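Local coordinates for protein racemase, putative (PDB 3TCS) that binds magnesium and D-alanine and may act as a racemase or hydro-lyase, as a member of the mandelate racemase/muconate lactonizing enzyme family, at residues B[28-33]-B[64-69]; B[250-255]-B[273-278]. One frame throughout, in Å; residues are numbered along the deposited sequence.

The two contacts come one after the other along the chain and lie on opposite sides of its centre, with centres about 34 Å apart and nearest atoms about 21 Å apart. Contact 1 closes first, within the N-terminal family region, where helix 58-73 packs on strand 25-32 of the four-stranded antiparallel sheet; the last strand of that sheet, 382-387, returns from the C-terminal end of the chain. Contact 2 belongs to the barrel, where strands 252-255 and 276-277 are neighbours in one beta-alpha-beta unit. They share no helix, strand or sheet: contact 1 is structural, away from the known metal and ligand sites, whereas contact 2 lies beside both magnesium sites.

Contact 1. Residues B[28-33]-B[64-69]; sequences IETFTN and VLHRQV
Strand 28-32 and helix 64-69 run nearly antiparallel, their axes at 156° and 9.7 Å apart at closest approach, with Ile28 and Thr30 turned toward the helix and Leu65 turned toward the strand. The polar centre is a hydrogen bond of 2.8 Å between Thr30 OG1 and His66 NE2, in which either group may supply the proton; Thr30 OG1 also makes a weak hydrogen bond with Gln384 O. The hydroxyl meets the imidazole at its edge, in the ring plane, and the Ile28 carbonyl lies in that plane too, with Ile28 O 3.4 Å from His66 CE1. His66 has CG anti to its carbonyl carbon (chi1 -69°), which swings the ring from the helix flank to the strand. Below one ring face sits its own neighbour, Leu65, whose CD2 is centred 4.3 Å from the plane. The same methyl packs on Ile28, at 3.7 Å from Ile28 CG2 to Leu65 CD2, while Leu65 CD1 meets Thr30 CG2 tip to tip at 3.9 Å. Val39 of the next strand and Ala103 and Val107 of helix 98-119 extend this apolar layer. Across the ring, His66 ND1 is hydrogen-bonded to Ser386 of the C-terminal strand. With a hydroxyl partner at each nitrogen, the buried imidazole is satisfied, is probably held in rotation, and ties the helix to two adjacent strands of the N-terminal sheet.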
# COMPACT_ATOMS: atom_id res chain seq x y z
N ILE B 28 -2.29 -23.64 4.92
CA ILE B 28 -1.27 -22.70 4.48
C ILE B 28 -0.37 -22.50 5.69
O ILE B 28 -0.82 -22.08 6.75
CB ILE B 28 -1.86 -21.34 4.07
CG1 ILE B 28 -2.83 -21.53 2.90
CG2 ILE B 28 -0.73 -20.39 3.66
CD1 ILE B 28 -3.60 -20.28 2.54
N GLU B 29 0.91 -22.83 5.52
CA GLU B 29 1.90 -22.70 6.58
C GLU B 29 3.03 -21.78 6.15
O GLU B 29 3.37 -21.72 4.98
CB GLU B 29 2.51 -24.06 6.89
CG GLU B 29 1.52 -25.10 7.37
CD GLU B 29 2.07 -26.50 7.21
OE1 GLU B 29 2.08 -27.01 6.07
OE2 GLU B 29 2.50 -27.09 8.23
N THR B 30 3.61 -21.06 7.11
CA THR B 30 4.74 -20.18 6.81
C THR B 30 5.89 -20.52 7.76
O THR B 30 5.67 -20.91 8.91
CB THR B 30 4.37 -18.68 6.97
OG1 THR B 30 3.75 -18.47 8.23
CG2 THR B 30 3.43 -18.24 5.86
N PHE B 31 7.11 -20.37 7.25
CA PHE B 31 8.34 -20.64 7.98
C PHE B 31 9.15 -19.39 7.68
O PHE B 31 9.59 -19.20 6.54
CB PHE B 31 9.01 -21.89 7.40
CG PHE B 31 8.10 -23.08 7.34
CD1 PHE B 31 8.13 -24.05 8.34
CD2 PHE B 31 7.18 -23.22 6.30
CE1 PHE B 31 7.27 -25.14 8.30
CE2 PHE B 31 6.32 -24.31 6.25
CZ PHE B 31 6.36 -25.27 7.25
N THR B 32 9.37 -18.55 8.68
CA THR B 32 10.04 -17.29 8.41
C THR B 32 11.00 -16.75 9.47
O THR B 32 11.02 -17.23 10.61
CB THR B 32 8.95 -16.20 8.23
OG1 THR B 32 9.52 -15.00 7.69
CG2 THR B 32 8.32 -15.88 9.58
N ASN B 33 11.81 -15.79 9.06
CA ASN B 33 12.65 -15.05 9.99
C ASN B 33 12.39 -13.61 9.54
O ASN B 33 11.50 -13.40 8.72
CB ASN B 33 14.15 -15.45 9.98
CG ASN B 33 14.84 -15.26 8.65
OD1 ASN B 33 14.43 -14.47 7.80
ND2 ASN B 33 15.94 -15.99 8.47
N VAL B 64 0.60 -10.90 8.21
CA VAL B 64 -0.45 -10.37 7.34
C VAL B 64 -1.06 -11.50 6.52
O VAL B 64 -2.28 -11.54 6.29
CB VAL B 64 0.11 -9.28 6.39
CG1 VAL B 64 -0.91 -8.94 5.30
CG2 VAL B 64 0.45 -8.03 7.19
N LEU B 65 -0.23 -12.43 6.07
CA LEU B 65 -0.72 -13.55 5.27
C LEU B 65 -1.79 -14.35 6.00
O LEU B 65 -2.84 -14.65 5.45
CB LEU B 65 0.45 -14.47 4.88
CG LEU B 65 0.17 -15.59 3.87
CD1 LEU B 65 1.48 -16.04 3.23
CD2 LEU B 65 -0.54 -16.76 4.54
N HIS B 66 -1.52 -14.71 7.25
CA HIS B 66 -2.49 -15.50 8.02
C HIS B 66 -3.70 -14.69 8.45
O HIS B 66 -4.82 -15.21 8.55
CB HIS B 66 -1.81 -16.10 9.25
CG HIS B 66 -0.81 -17.17 8.91
ND1 HIS B 66 -1.19 -18.44 8.54
CD2 HIS B 66 0.54 -17.14 8.85
CE1 HIS B 66 -0.11 -19.15 8.27
NE2 HIS B 66 0.95 -18.39 8.45
N ARG B 67 -3.49 -13.41 8.71
CA ARG B 67 -4.56 -12.53 9.15
C ARG B 67 -5.48 -12.08 8.02
O ARG B 67 -6.70 -12.02 8.18
CB ARG B 67 -3.97 -11.29 9.83
CG ARG B 67 -5.00 -10.36 10.47
CD ARG B 67 -5.50 -10.93 11.79
NE ARG B 67 -4.42 -11.03 12.77
CZ ARG B 67 -3.97 -10.01 13.49
NH1 ARG B 67 -4.50 -8.80 13.36
NH2 ARG B 67 -2.96 -10.19 14.34
N GLN B 68 -4.89 -11.79 6.86
CA GLN B 68 -5.67 -11.25 5.76
C GLN B 68 -5.72 -11.98 4.43
O GLN B 68 -6.46 -11.58 3.53
CB GLN B 68 -5.21 -9.81 5.52
CG GLN B 68 -5.42 -8.91 6.73
CD GLN B 68 -4.72 -7.58 6.59
OE1 GLN B 68 -3.54 -7.45 6.92
NE2 GLN B 68 -5.43 -6.58 6.09
N VAL B 69 -4.94 -13.04 4.27
CA VAL B 69 -4.97 -13.77 3.00
C VAL B 69 -5.55 -15.18 3.17
O VAL B 69 -6.51 -15.55 2.49
CB VAL B 69 -3.56 -13.88 2.38
CG1 VAL B 69 -3.65 -14.59 1.03
CG2 VAL B 69 -2.97 -12.49 2.20

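Contact 2. Residues B[250-255]-B[273-278]; sequences DIDVTG and AVDIVQ
Asp275 OD2 is gripped twice: Val253 N donates to it over 2.8 Å in a nearly straight bond of 171°, and a water that also bonds to Ile251 O donates to it over 2.6 Å. This carboxylate stands at the entrance to a parallel strand pair of the TIM barrel, strands 252-255 and 276-277, joined through helix 262-270 in a beta-alpha-beta crossover. The backbone amide uses the anti lone pair of OD2. Asp275 answers with its own amide, Asp275 N to Val253 O at 2.7 Å, so side chain and backbone together hold both polar groups of Val253. With an alanine here the Val253 amide and the water would probably both be left without their acceptor, while the Asp275 N bond to Val253 O could remain. Further along, Gln278 N donates to Gly255 O at 2.9 Å, and a weak bond links Gly255 N to Ile276 O. Thr254 and Ile276 lie side by side on one face of the sheet; chi1 78° puts OG1 of Thr254 between the backbone N and the carbonyl carbon and leaves CG2 anti to the carbonyl carbon, where it rests 3.6 Å from Ile276 CB. Both ends of the pair adjoin metal sites: Asp275 packs on Thr246, a ligand of one magnesium ion, and Gln278 neighbours Glu231, a ligand of the other. Just before strand 276-277, Val274 CB lies 3.4 Å from Val253 O.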
# COMPACT_ATOMS: atom_id res chain seq x y z
N ASP B 250 17.10 8.88 -25.81
CA ASP B 250 17.08 7.79 -26.78
C ASP B 250 17.27 6.48 -26.03
O ASP B 250 16.63 5.48 -26.33
CB ASP B 250 18.21 7.95 -27.81
CG ASP B 250 17.99 9.12 -28.75
OD1 ASP B 250 16.87 9.25 -29.28
OD2 ASP B 250 18.95 9.90 -28.96
N ILE B 251 18.17 6.50 -25.05
CA ILE B 251 18.45 5.31 -24.24
C ILE B 251 17.16 4.81 -23.59
O ILE B 251 16.31 5.60 -23.22
CB ILE B 251 19.50 5.64 -23.15
CG1 ILE B 251 19.89 4.38 -22.38
CG2 ILE B 251 18.96 6.70 -22.20
CD1 ILE B 251 21.06 4.59 -21.44
N ASP B 252 17.01 3.49 -23.48
CA ASP B 252 15.81 2.93 -22.86
C ASP B 252 15.69 3.36 -21.40
O ASP B 252 16.67 3.28 -20.65
CB ASP B 252 15.81 1.39 -22.91
CG ASP B 252 15.51 0.82 -24.29
OD1 ASP B 252 14.87 1.50 -25.12
OD2 ASP B 252 15.91 -0.34 -24.54
N VAL B 253 14.51 3.80 -21.00
CA VAL B 253 14.25 4.19 -19.62
C VAL B 253 13.32 3.11 -19.07
O VAL B 253 12.31 2.77 -19.70
CB VAL B 253 13.57 5.57 -19.52
CG1 VAL B 253 13.15 5.86 -18.08
CG2 VAL B 253 14.54 6.65 -20.00
N THR B 254 13.66 2.58 -17.91
CA THR B 254 12.89 1.48 -17.33
C THR B 254 12.41 1.75 -15.91
O THR B 254 12.89 2.66 -15.23
CB THR B 254 13.77 0.22 -17.30
OG1 THR B 254 14.69 0.31 -16.20
CG2 THR B 254 14.58 0.11 -18.59
N GLY B 255 11.46 0.94 -15.45
CA GLY B 255 10.96 1.11 -14.09
C GLY B 255 9.75 0.25 -13.78
O GLY B 255 9.26 -0.47 -14.65
N ALA B 273 5.08 5.57 -20.06
CA ALA B 273 6.00 6.30 -19.20
C ALA B 273 7.43 5.76 -19.24
O ALA B 273 8.37 6.48 -18.95
CB ALA B 273 5.48 6.31 -17.76
N VAL B 274 7.57 4.48 -19.60
CA VAL B 274 8.88 3.85 -19.70
C VAL B 274 8.94 3.02 -20.98
O VAL B 274 7.93 2.81 -21.64
CB VAL B 274 9.16 2.91 -18.49
CG1 VAL B 274 9.16 3.70 -17.19
CG2 VAL B 274 8.13 1.79 -18.45
N ASP B 275 10.14 2.54 -21.32
CA ASP B 275 10.33 1.72 -22.51
C ASP B 275 10.33 0.23 -22.18
O ASP B 275 10.08 -0.61 -23.04
CB ASP B 275 11.65 2.08 -23.18
CG ASP B 275 11.73 3.54 -23.54
OD1 ASP B 275 10.94 3.97 -24.41
OD2 ASP B 275 12.56 4.25 -22.94
N ILE B 276 10.64 -0.09 -20.93
CA ILE B 276 10.70 -1.47 -20.45
C ILE B 276 10.06 -1.51 -19.07
O ILE B 276 10.35 -0.67 -18.23
CB ILE B 276 12.18 -1.95 -20.32
CG1 ILE B 276 12.90 -1.81 -21.66
CG2 ILE B 276 12.21 -3.39 -19.81
CD1 ILE B 276 14.36 -2.19 -21.63
N VAL B 277 9.17 -2.47 -18.85
CA VAL B 277 8.50 -2.60 -17.55
C VAL B 277 9.28 -3.58 -16.69
O VAL B 277 9.81 -4.58 -17.21
CB VAL B 277 7.04 -3.07 -17.71
CG1 VAL B 277 6.24 -2.01 -18.46
CG2 VAL B 277 7.00 -4.39 -18.46
N GLN B 278 9.35 -3.31 -15.39
CA GLN B 278 10.12 -4.14 -14.48
C GLN B 278 9.41 -4.57 -13.20
O GLN B 278 9.82 -4.19 -12.10
CB GLN B 278 11.40 -3.41 -14.10
CG GLN B 278 12.25 -3.04 -15.29
CD GLN B 278 13.57 -2.44 -14.87
OE1 GLN B 278 13.63 -1.30 -14.42
NE2 GLN B 278 14.64 -3.23 -14.99
O HOH W 1 13.82 6.33 -23.81